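Local structure of fimbrial subunit CupB6 (Pseudomonas aeruginosa, 5CYL) at residues V41-N46 against I194-G199; A150-W155 against Y186-P191. The protein probably serves as the adhesive tip of a chaperone-usher pilus, helping the bacterium attach to surfaces and build biofilm. All coordinates share one frame; numbering follows the deposited sequence.

Contact 1. Residues V41-N46 against I194-G199; sequences VSLFLN and IAIGGG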
loop_
_atom_site.group_PDB
_atom_site.type_symbol
_atom_site.label_atom_id
_atom_site.label_comp_id
_atom_site.label_asym_id
_atom_site.label_seq_id
_atom_site.Cartn_x
_atom_site.Cartn_y
_atom_site.Cartn_z
ATOM N N VAL A 41 -4.450 -11.259 -19.723
ATOM C CA VAL A 41 -4.450 -10.369 -20.892
ATOM C C VAL A 41 -4.473 -11.150 -22.206
ATOM O O VAL A 41 -3.677 -12.089 -22.417
ATOM C CB VAL A 41 -3.233 -9.433 -20.904
ATOM C CG1 VAL A 41 -3.241 -8.576 -22.164
ATOM C CG2 VAL A 41 -3.230 -8.551 -19.661
ATOM N N SER A 42 -5.361 -10.742 -23.105
ATOM C CA SER A 42 -5.415 -11.356 -24.431
ATOM C C SER A 42 -5.146 -10.344 -25.537
ATOM O O SER A 42 -5.812 -9.327 -25.618
ATOM C CB SER A 42 -6.763 -12.040 -24.658
ATOM O OG SER A 42 -6.602 -13.104 -25.579
ATOM N N LEU A 43 -4.153 -10.624 -26.369
ATOM C CA LEU A 43 -3.818 -9.762 -27.521
ATOM C C LEU A 43 -4.223 -10.419 -28.850
ATOM O O LEU A 43 -4.105 -11.634 -28.988
ATOM C CB LEU A 43 -2.322 -9.473 -27.541
ATOM C CG LEU A 43 -1.768 -8.652 -26.380
ATOM C CD1 LEU A 43 -0.310 -8.318 -26.649
ATOM C CD2 LEU A 43 -2.625 -7.404 -26.124
ATOM N N PHE A 44 -4.719 -9.642 -29.805
ATOM C CA PHE A 44 -4.911 -10.156 -31.166
ATOM C C PHE A 44 -3.601 -10.093 -31.946
ATOM O O PHE A 44 -2.944 -9.028 -32.024
ATOM C CB PHE A 44 -5.960 -9.342 -31.888
ATOM C CG PHE A 44 -7.354 -9.601 -31.430
ATOM C CD1 PHE A 44 -7.899 -10.874 -31.502
ATOM C CD2 PHE A 44 -8.160 -8.550 -30.987
ATOM C CE1 PHE A 44 -9.217 -11.094 -31.114
ATOM C CE2 PHE A 44 -9.478 -8.764 -30.585
ATOM C CZ PHE A 44 -10.003 -10.045 -30.643
ATOM N N LEU A 45 -3.221 -11.217 -32.524
ATOM C CA LEU A 45 -2.091 -11.221 -33.438
ATOM C C LEU A 45 -2.565 -11.277 -34.913
ATOM O O LEU A 45 -3.190 -12.226 -35.336
ATOM C CB LEU A 45 -1.128 -12.340 -33.088
ATOM C CG LEU A 45 0.204 -12.401 -33.847
ATOM C CD1 LEU A 45 0.873 -11.043 -34.061
ATOM C CD2 LEU A 45 1.151 -13.357 -33.119
ATOM N N ASN A 46 -2.265 -10.234 -35.677
ATOM C CA ASN A 46 -2.692 -10.139 -37.070
ATOM C C ASN A 46 -1.531 -10.137 -38.043
ATOM O O ASN A 46 -0.484 -9.511 -37.826
ATOM C CB ASN A 46 -3.584 -8.922 -37.242
ATOM C CG ASN A 46 -4.769 -8.963 -36.308
ATOM O OD1 ASN A 46 -5.306 -10.019 -36.062
ATOM N ND2 ASN A 46 -5.153 -7.814 -35.752
ATOM N N ILE A 194 3.179 -2.392 -18.149
ATOM C CA ILE A 194 2.144 -2.578 -17.127
ATOM C C ILE A 194 0.732 -2.496 -17.718
ATOM O O ILE A 194 -0.171 -3.225 -17.296
ATOM C CB ILE A 194 2.302 -1.559 -15.982
ATOM C CG1 ILE A 194 3.598 -1.838 -15.211
ATOM C CG2 ILE A 194 1.109 -1.595 -15.036
ATOM C CD1 ILE A 194 3.532 -3.075 -14.332
ATOM N N ALA A 195 0.556 -1.608 -18.682
ATOM C CA ALA A 195 -0.763 -1.294 -19.230
ATOM C C ALA A 195 -1.127 -2.152 -20.446
ATOM O O ALA A 195 -2.126 -1.917 -21.108
ATOM C CB ALA A 195 -0.851 0.180 -19.583
ATOM N N ILE A 196 -0.302 -3.141 -20.725
ATOM C CA ILE A 196 -0.443 -3.961 -21.916
ATOM C C ILE A 196 -1.790 -4.675 -21.974
ATOM O O ILE A 196 -2.281 -5.175 -20.968
ATOM C CB ILE A 196 0.667 -5.020 -21.991
ATOM C CG1 ILE A 196 0.463 -5.926 -23.202
ATOM C CG2 ILE A 196 0.695 -5.826 -20.706
ATOM C CD1 ILE A 196 1.242 -7.221 -23.144
ATOM N N GLY A 197 -2.369 -4.697 -23.168
ATOM C CA GLY A 197 -3.637 -5.359 -23.408
ATOM C C GLY A 197 -4.841 -4.505 -23.077
ATOM O O GLY A 197 -5.992 -4.932 -23.238
ATOM N N GLY A 198 -4.587 -3.286 -22.633
ATOM C CA GLY A 198 -5.656 -2.365 -22.264
ATOM C C GLY A 198 -6.223 -2.684 -20.886
ATOM O O GLY A 198 -5.689 -3.514 -20.136
ATOM N N GLY A 199 -7.326 -2.027 -20.564
ATOM C CA GLY A 199 -7.989 -2.226 -19.293
ATOM C C GLY A 199 -7.517 -1.330 -18.171
ATOM O O GLY A 199 -6.562 -0.538 -18.368
#

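Contact 2. Residues A150-W155 against Y186-P191; sequences ATLNLW and YSLIGP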
loop_
_atom_site.group_PDB
_atom_site.type_symbol
_atom_site.label_atom_id
_atom_site.label_comp_id
_atom_site.label_asym_id
_atom_site.label_seq_id
_atom_site.Cartn_x
_atom_site.Cartn_y
_atom_site.Cartn_z
ATOM N N ALA A 150 13.848 -0.812 -17.932
ATOM C CA ALA A 150 13.475 -2.154 -18.371
ATOM C C ALA A 150 12.310 -2.112 -19.376
ATOM O O ALA A 150 11.314 -1.420 -19.170
ATOM C CB ALA A 150 13.103 -3.026 -17.188
ATOM N N THR A 151 12.462 -2.868 -20.459
ATOM C CA THR A 151 11.470 -2.901 -21.527
ATOM C C THR A 151 10.995 -4.317 -21.825
ATOM O O THR A 151 11.781 -5.254 -21.853
ATOM C CB THR A 151 11.972 -2.240 -22.829
ATOM O OG1 THR A 151 13.242 -2.773 -23.180
ATOM C CG2 THR A 151 12.117 -0.752 -22.649
ATOM N N LEU A 152 9.686 -4.457 -22.019
ATOM C CA LEU A 152 9.057 -5.734 -22.356
ATOM C C LEU A 152 8.934 -5.945 -23.884
ATOM O O LEU A 152 8.194 -5.210 -24.558
ATOM C CB LEU A 152 7.646 -5.809 -21.727
ATOM C CG LEU A 152 6.859 -7.096 -22.078
ATOM C CD1 LEU A 152 7.632 -8.284 -21.497
ATOM C CD2 LEU A 152 5.403 -7.080 -21.608
ATOM N N ASN A 153 9.595 -6.972 -24.413
ATOM C CA ASN A 153 9.547 -7.255 -25.854
ATOM C C ASN A 153 8.777 -8.516 -26.194
ATOM O O ASN A 153 9.093 -9.597 -25.710
ATOM C CB ASN A 153 10.946 -7.354 -26.413
ATOM C CG ASN A 153 11.840 -6.235 -25.924
ATOM O OD1 ASN A 153 11.766 -5.096 -26.401
ATOM N ND2 ASN A 153 12.702 -6.557 -25.000
ATOM N N LEU A 154 7.745 -8.351 -27.002
ATOM C CA LEU A 154 7.005 -9.483 -27.538
ATOM C C LEU A 154 7.415 -9.681 -28.982
ATOM O O LEU A 154 7.387 -8.753 -29.781
ATOM C CB LEU A 154 5.502 -9.221 -27.437
ATOM C CG LEU A 154 5.006 -8.859 -26.036
ATOM C CD1 LEU A 154 3.494 -8.688 -26.002
ATOM C CD2 LEU A 154 5.423 -9.922 -25.024
ATOM N N TRP A 155 7.778 -10.894 -29.333
ATOM C CA TRP A 155 8.166 -11.195 -30.714
ATOM C C TRP A 155 7.197 -12.152 -31.389
ATOM O O TRP A 155 7.055 -13.295 -30.949
ATOM C CB TRP A 155 9.536 -11.828 -30.724
ATOM C CG TRP A 155 10.594 -10.983 -30.084
ATOM C CD1 TRP A 155 10.745 -10.730 -28.761
ATOM C CD2 TRP A 155 11.662 -10.301 -30.748
ATOM N NE1 TRP A 155 11.847 -9.947 -28.549
ATOM C CE2 TRP A 155 12.428 -9.663 -29.755
ATOM C CE3 TRP A 155 12.046 -10.169 -32.089
ATOM C CZ2 TRP A 155 13.560 -8.902 -30.052
ATOM C CZ3 TRP A 155 13.175 -9.420 -32.391
ATOM C CH2 TRP A 155 13.920 -8.786 -31.377
ATOM N N TYR A 186 7.795 -6.204 -30.796
ATOM C CA TYR A 186 6.887 -5.237 -30.191
ATOM C C TYR A 186 7.398 -4.904 -28.806
ATOM O O TYR A 186 7.364 -5.757 -27.917
ATOM C CB TYR A 186 5.536 -5.889 -30.056
ATOM C CG TYR A 186 4.453 -5.066 -29.431
ATOM C CD1 TYR A 186 4.448 -3.682 -29.515
ATOM C CD2 TYR A 186 3.362 -5.692 -28.838
ATOM C CE1 TYR A 186 3.385 -2.940 -28.999
ATOM C CE2 TYR A 186 2.309 -4.970 -28.306
ATOM C CZ TYR A 186 2.313 -3.604 -28.404
ATOM O OH TYR A 186 1.261 -2.908 -27.866
ATOM N N SER A 187 7.889 -3.687 -28.625
ATOM C CA SER A 187 8.546 -3.314 -27.372
ATOM C C SER A 187 7.693 -2.369 -26.541
ATOM O O SER A 187 7.200 -1.373 -27.035
ATOM C CB SER A 187 9.909 -2.706 -27.641
ATOM O OG SER A 187 10.668 -3.564 -28.462
ATOM N N LEU A 188 7.526 -2.708 -25.275
ATOM C CA LEU A 188 6.747 -1.890 -24.344
ATOM C C LEU A 188 7.657 -1.364 -23.241
ATOM O O LEU A 188 8.402 -2.111 -22.630
ATOM C CB LEU A 188 5.592 -2.692 -23.741
ATOM C CG LEU A 188 4.508 -3.162 -24.706
ATOM C CD1 LEU A 188 3.710 -4.289 -24.089
ATOM C CD2 LEU A 188 3.583 -2.016 -25.050
ATOM N N ILE A 189 7.585 -0.061 -23.005
ATOM C CA ILE A 189 8.422 0.587 -22.004
ATOM C C ILE A 189 7.602 1.276 -20.924
ATOM O O ILE A 189 6.602 1.926 -21.215
ATOM C CB ILE A 189 9.376 1.607 -22.646
ATOM C CG1 ILE A 189 9.789 1.153 -24.040
ATOM C CG2 ILE A 189 10.617 1.799 -21.785
ATOM C CD1 ILE A 189 10.800 2.038 -24.728
ATOM N N GLY A 190 8.043 1.131 -19.685
ATOM C CA GLY A 190 7.415 1.814 -18.558
ATOM C C GLY A 190 5.956 1.466 -18.337
ATOM O O GLY A 190 5.627 0.270 -18.192
ATOM N N PRO A 191 5.065 2.542 -18.287
ATOM C CA PRO A 191 3.683 2.125 -17.981
ATOM C C PRO A 191 3.059 1.222 -19.035
ATOM O O PRO A 191 2.142 0.484 -18.726
ATOM C CB PRO A 191 2.914 3.460 -17.897
ATOM C CG PRO A 191 3.690 4.388 -18.752
ATOM C CD PRO A 191 5.107 4.043 -18.430
#

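Contact 1. Residues V41-N46 against I194-G199
Leu43 lays its two methyl branches over the turn formed by residues 195-198: CD2 rests on the CA of Gly197 at 3.5 Å, while CD1 meets the terminal CD1 of Ile196 at 4.0 Å. The two side chains cross at about a right angle, so the isoleucine is touched by one methyl and not along its length. CG1 of Ile196 stands anti to the backbone N (chi1 177°), and with the chain extended beyond it CD1 is carried to the leucine although the CA-CB bond of Ile196 does not itself head for the strand. Val41, two residues back on the same face of the strand, points at the loop. Its CG1 lies 3.5 Å from Gly197 CA, and CG1 and CG2 both sit 3.7 Å from the carbonyl O of Ile196. Gly197 thus fits between the valine and the leucine, with its CA against a methyl of each. The loop is a type II beta turn from Ala195 to Gly198, with Gly198 N hydrogen-bonded to Ala195 O at 3.2 Å and Gly197 in its third position at positive phi. No hydrogen bond joins strand and turn; the contact is apolar packing. Ile194 O, at the end of the short helix 191-194, accepts a hydrogen bond from Gln125 NE2 of strand 118-129. From within the turn, Ile196 also reaches Tyr85 of strand 83-90 and Leu154 of strand 151-160. The turn after helix 191-194 thus packs on Val41 and Leu43 between the sheet of strand 35-50 and that of strand 151-160.

Contact 2. Residues A150-W155 against Y186-P191
Strands 151-155 and 186-189 run antiparallel, their axes 4.5 Å apart at closest approach and 161° between their directions. Leu152 and Leu188 form one hydrogen-bonded pair, with N to O distances of 2.7 Å both ways; Leu154 and Tyr186 form the next, and Asn153 faces Ser187 in the non-hydrogen-bonded pair between them. The ladder belongs to a four-stranded antiparallel sheet in which strand 185-189 is outermost within the chain and strand 151-160 is flanked on its other side by strand 56-65. On one face Leu152 and Leu188 lie side by side, CD2 to CD1 at 4.1 Å. Leu154 and Tyr186 do likewise, the leucine CD1 approaching ring atom CD2 obliquely at 4.1 Å; the ring also meets that of Phe12, their planes about 15° apart. The other face is more polar. Ser187 OG donates to Asn153 OD1 at 2.8 Å, in the amide plane and on a lone pair. Asn153 CG lies beside its own backbone N, and a chi2 of -77° turns OD1 to the serine. Its ND2 hydrogen-bonds Asn63 OD1 and Ser65 OG of strand 56-65, so the amide bridges both neighbouring strands. Thr151 OG1 also hydrogen-bonds Ser65 OG.

Overall arrangement
Contact 1 and contact 2 have centres about 12 Å apart and lie in the same beta-rich region, well away from the chain's centre. Along the chain the order is 41-46, 150-155, 186-191, 194-199, so contact 2 falls wholly between the two halves of contact 1. Strand 185-189 leads through Gly190, the N-cap of helix 191-194, to the turn of contact 1. Their side chains meet directly: Leu43 CD1 lies 3.9 Å from Leu154 CD1, and Ile196 CG1 lies 3.7 Å from Leu188 CD1. Ile196 thereby helps pack the sheet holding strand 35-50 against the one holding strands 151-160 and 185-189.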